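Local coordinates for protein phenylalanine--tRNA ligase beta subunit (Bacteroides fragilis, PDB 3IG2) that forms, with the alpha subunit, the tetrameric ligase that charges tRNA(Phe) with phenylalanine at the expense of ATP, represented here by the core domain of the beta chain, at residues Q63-H75 with M192-Y204. Residues are numbered along the deposited sequence; the frame is centred on the assembly and turned at random. Where two conformers were deposited one is given.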
# COMPACT_ATOMS: atom_id res chain seq x y z
N GLN B 63 23.02 23.94 -15.59
CA GLN B 63 24.15 23.34 -14.89
C GLN B 63 23.66 22.35 -13.85
O GLN B 63 24.38 21.44 -13.47
CB GLN B 63 24.95 24.43 -14.19
CG GLN B 63 26.43 24.21 -14.27
CD GLN B 63 27.24 25.31 -13.57
OE1 GLN B 63 26.96 26.53 -13.68
NE2 GLN B 63 28.29 24.89 -12.88
N THR B 64 22.43 22.57 -13.36
CA THR B 64 21.83 21.70 -12.35
C THR B 64 20.38 21.44 -12.73
O THR B 64 19.73 22.32 -13.34
CB THR B 64 21.90 22.34 -10.91
OG1 THR B 64 21.26 21.49 -9.95
CG2 THR B 64 21.24 23.73 -10.85
N LEU B 65 19.87 20.29 -12.33
CA LEU B 65 18.43 20.04 -12.40
C LEU B 65 17.58 20.82 -11.42
O LEU B 65 16.36 20.98 -11.61
CB LEU B 65 18.14 18.55 -12.18
CG LEU B 65 18.72 17.58 -13.24
CD1 LEU B 65 18.22 16.21 -12.94
CD2 LEU B 65 18.32 18.01 -14.62
N LEU B 66 18.18 21.29 -10.34
CA LEU B 66 17.39 21.80 -9.22
C LEU B 66 16.29 22.77 -9.62
O LEU B 66 15.10 22.59 -9.25
CB LEU B 66 18.30 22.51 -8.23
CG LEU B 66 17.62 23.27 -7.11
CD1 LEU B 66 16.88 22.31 -6.19
CD2 LEU B 66 18.68 24.02 -6.33
N PHE B 67 16.67 23.82 -10.35
CA PHE B 67 15.77 24.95 -10.57
C PHE B 67 14.51 24.60 -11.35
O PHE B 67 13.42 25.06 -11.02
CB PHE B 67 16.51 26.11 -11.22
CG PHE B 67 17.70 26.57 -10.42
CD1 PHE B 67 17.55 26.97 -9.10
CD2 PHE B 67 18.96 26.63 -11.00
CE1 PHE B 67 18.65 27.42 -8.38
CE2 PHE B 67 20.06 27.07 -10.28
CZ PHE B 67 19.91 27.46 -8.98
N GLY B 68 14.65 23.76 -12.37
CA GLY B 68 13.49 23.31 -13.09
C GLY B 68 12.48 22.63 -12.18
O GLY B 68 11.29 22.82 -12.33
N GLY B 69 12.98 21.81 -11.26
CA GLY B 69 12.10 21.14 -10.29
C GLY B 69 11.41 22.14 -9.36
O GLY B 69 10.26 21.93 -8.99
N LEU B 70 12.09 23.22 -8.98
CA LEU B 70 11.47 24.23 -8.13
C LEU B 70 10.38 24.96 -8.90
O LEU B 70 9.35 25.25 -8.33
CB LEU B 70 12.48 25.22 -7.55
CG LEU B 70 13.53 24.69 -6.57
CD1 LEU B 70 14.44 25.82 -6.16
CD2 LEU B 70 12.92 24.00 -5.35
N GLU B 71 10.62 25.25 -10.18
CA GLU B 71 9.58 25.79 -11.06
C GLU B 71 8.35 24.86 -11.14
O GLU B 71 7.21 25.32 -11.03
CB GLU B 71 10.11 26.04 -12.46
CG GLU B 71 11.15 27.14 -12.59
CD GLU B 71 11.88 27.09 -13.94
OE1 GLU B 71 11.66 26.12 -14.69
OE2 GLU B 71 12.65 28.01 -14.27
N SER B 72 8.61 23.56 -11.31
CA SER B 72 7.55 22.54 -11.39
C SER B 72 6.74 22.49 -10.10
O SER B 72 5.53 22.36 -10.15
CB SER B 72 8.13 21.15 -11.68
OG SER B 72 8.77 21.09 -12.94
N ILE B 73 7.40 22.57 -8.95
CA ILE B 73 6.71 22.55 -7.65
C ILE B 73 5.81 23.77 -7.54
O ILE B 73 4.63 23.65 -7.18
CB ILE B 73 7.69 22.46 -6.44
CG1 ILE B 73 8.22 21.03 -6.27
CG2 ILE B 73 6.98 22.88 -5.16
CD1 ILE B 73 9.51 20.93 -5.48
N ALA B 74 6.37 24.93 -7.88
CA ALA B 74 5.62 26.18 -7.98
C ALA B 74 4.36 26.06 -8.86
O ALA B 74 3.28 26.48 -8.42
CB ALA B 74 6.52 27.32 -8.47
N HIS B 75 4.48 25.50 -10.07
CA HIS B 75 3.33 25.30 -10.97
C HIS B 75 2.34 24.16 -10.55
O HIS B 75 1.21 24.09 -11.08
CB HIS B 75 3.79 25.14 -12.44
N MSE B 192 16.05 30.17 -1.06
CA MSE B 192 15.78 29.62 -2.38
C MSE B 192 14.33 29.25 -2.66
O MSE B 192 13.85 29.44 -3.76
CB MSE B 192 16.68 28.42 -2.62
CG MSE B 192 18.02 28.92 -3.04
SE MSE B 192 18.03 28.84 -4.95
CE MSE B 192 18.36 26.93 -4.74
N LEU B 193 13.63 28.71 -1.67
CA LEU B 193 12.21 28.43 -1.82
C LEU B 193 11.47 29.74 -2.13
O LEU B 193 10.60 29.79 -3.00
CB LEU B 193 11.66 27.82 -0.52
CG LEU B 193 12.34 26.53 -0.09
CD1 LEU B 193 11.85 26.07 1.27
CD2 LEU B 193 12.09 25.49 -1.13
N LYS B 194 11.82 30.78 -1.39
CA LYS B 194 11.19 32.08 -1.53
C LYS B 194 11.39 32.64 -2.93
O LYS B 194 10.45 33.08 -3.58
CB LYS B 194 11.77 33.03 -0.49
CG LYS B 194 11.21 34.43 -0.57
CD LYS B 194 9.83 34.49 0.04
CE LYS B 194 9.90 34.76 1.53
NZ LYS B 194 8.89 35.81 1.90
N ALA B 195 12.63 32.60 -3.39
CA ALA B 195 12.95 33.15 -4.71
C ALA B 195 12.18 32.41 -5.80
O ALA B 195 11.98 32.97 -6.87
CB ALA B 195 14.45 33.10 -4.98
N PHE B 196 11.74 31.18 -5.53
CA PHE B 196 10.97 30.41 -6.53
C PHE B 196 9.45 30.35 -6.31
O PHE B 196 8.75 29.66 -7.06
CB PHE B 196 11.54 29.00 -6.71
CG PHE B 196 12.70 28.95 -7.66
CD1 PHE B 196 12.49 28.65 -9.01
CD2 PHE B 196 13.98 29.24 -7.23
CE1 PHE B 196 13.55 28.63 -9.90
CE2 PHE B 196 15.05 29.25 -8.10
CZ PHE B 196 14.85 28.95 -9.44
N ASP B 197 8.95 31.09 -5.32
CA ASP B 197 7.51 31.09 -5.00
C ASP B 197 7.03 29.72 -4.52
O ASP B 197 5.92 29.30 -4.84
CB ASP B 197 6.65 31.49 -6.22
CG ASP B 197 6.83 32.93 -6.62
OD1 ASP B 197 7.39 33.73 -5.83
OD2 ASP B 197 6.37 33.28 -7.74
N VAL B 198 7.88 29.02 -3.78
CA VAL B 198 7.53 27.71 -3.26
C VAL B 198 7.24 27.90 -1.77
O VAL B 198 8.11 28.37 -1.05
CB VAL B 198 8.69 26.72 -3.50
CG1 VAL B 198 8.37 25.38 -2.88
CG2 VAL B 198 8.96 26.59 -5.02
N ASP B 199 6.04 27.52 -1.33
CA ASP B 199 5.73 27.84 0.08
C ASP B 199 5.72 26.62 0.99
O ASP B 199 5.35 26.72 2.15
CB ASP B 199 4.42 28.66 0.21
CG ASP B 199 4.47 29.72 1.34
OD1 ASP B 199 4.79 30.89 1.04
OD2 ASP B 199 4.16 29.38 2.50
N ASN B 200 6.26 25.51 0.50
CA ASN B 200 6.49 24.32 1.31
C ASN B 200 7.97 24.01 1.33
O ASN B 200 8.72 24.40 0.42
CB ASN B 200 5.72 23.10 0.77
CG ASN B 200 4.21 23.23 0.95
OD1 ASN B 200 3.61 22.66 1.88
ND2 ASN B 200 3.58 23.98 0.07
N GLU B 201 8.42 23.33 2.36
CA GLU B 201 9.80 22.87 2.36
C GLU B 201 10.04 21.85 1.27
O GLU B 201 9.11 21.11 0.90
CB GLU B 201 10.16 22.26 3.71
CG GLU B 201 10.05 23.24 4.86
CD GLU B 201 10.57 22.66 6.14
OE1 GLU B 201 10.98 21.47 6.13
OE2 GLU B 201 10.58 23.38 7.16
N VAL B 202 11.28 21.82 0.76
CA VAL B 202 11.66 20.94 -0.35
C VAL B 202 12.91 20.17 0.02
O VAL B 202 13.92 20.75 0.44
CB VAL B 202 11.90 21.72 -1.68
CG1 VAL B 202 12.33 20.72 -2.85
CG2 VAL B 202 10.66 22.45 -2.08
N TYR B 203 12.85 18.86 -0.14
CA TYR B 203 14.01 18.00 0.11
C TYR B 203 14.39 17.52 -1.27
O TYR B 203 13.54 17.06 -2.02
CB TYR B 203 13.65 16.86 1.07
CG TYR B 203 12.80 17.40 2.18
CD1 TYR B 203 11.53 16.90 2.43
CD2 TYR B 203 13.24 18.50 2.93
CE1 TYR B 203 10.73 17.44 3.42
CE2 TYR B 203 12.45 19.04 3.92
CZ TYR B 203 11.21 18.51 4.16
OH TYR B 203 10.44 19.07 5.13
N TYR B 204 15.67 17.70 -1.60
CA TYR B 204 16.15 17.55 -2.96
C TYR B 204 17.36 16.64 -2.97
O TYR B 204 18.26 16.80 -2.13
CB TYR B 204 16.53 18.93 -3.54
CG TYR B 204 17.29 18.89 -4.83
CD1 TYR B 204 16.68 18.44 -6.00
CD2 TYR B 204 18.62 19.30 -4.89
CE1 TYR B 204 17.37 18.40 -7.18
CE2 TYR B 204 19.32 19.27 -6.08
CZ TYR B 204 18.70 18.80 -7.22
OH TYR B 204 19.38 18.78 -8.42
O HOH W 1 22.00 19.53 -8.21
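In the class II synthetase-like core of the beta chain, helix 66-75 packs on the mixed sheet through strand 200-204 and on the turn before it, Leu70 meeting Phe196 and Leu66 meeting Tyr204. Helix and strand are roughly antiparallel (144° between their N-to-C directions), the axes 10.9 Å apart at closest approach. Helix 190-195 closes with a Schellman motif in which Asp197 has positive phi, and Phe196, the residue before it, lays its ring against Leu70. Leu70 CD1 sits over one face of that ring, 4.0 Å from its centroid and displaced toward the rim, while Glu71 CG meets the ring edge. Phe67 and Phe196 touch rim to rim with nearly parallel planes (7°), CD1 of Phe67 lying 3.4 Å from CZ of Phe196; Tyr35 meets both rings. The selenomethionine Met192, bent at chi2 and chi3, brings SE to the edge of the Phe67 ring in a Met-aromatic contact, and its CE meets Leu66 CD2 end to end. Toward the C-terminal end of helix 66-75, Ile73 CD1 rests on both methyls of Val202, and Ile73 CG2 lies 3.7 Å from Val198 CG1. With CG anti to the backbone N (chi1 171°), Leu66 sends CD1 over the centre of the Tyr204 ring, 3.6 Å from the centroid. Leu66 N donates a nearly straight capping bond to Thr64 OG1 (3.1 Å), and one water lies at the ring edge in the plane of Tyr204, 2.7 Å from both Thr64 OG1 and Tyr204 OH.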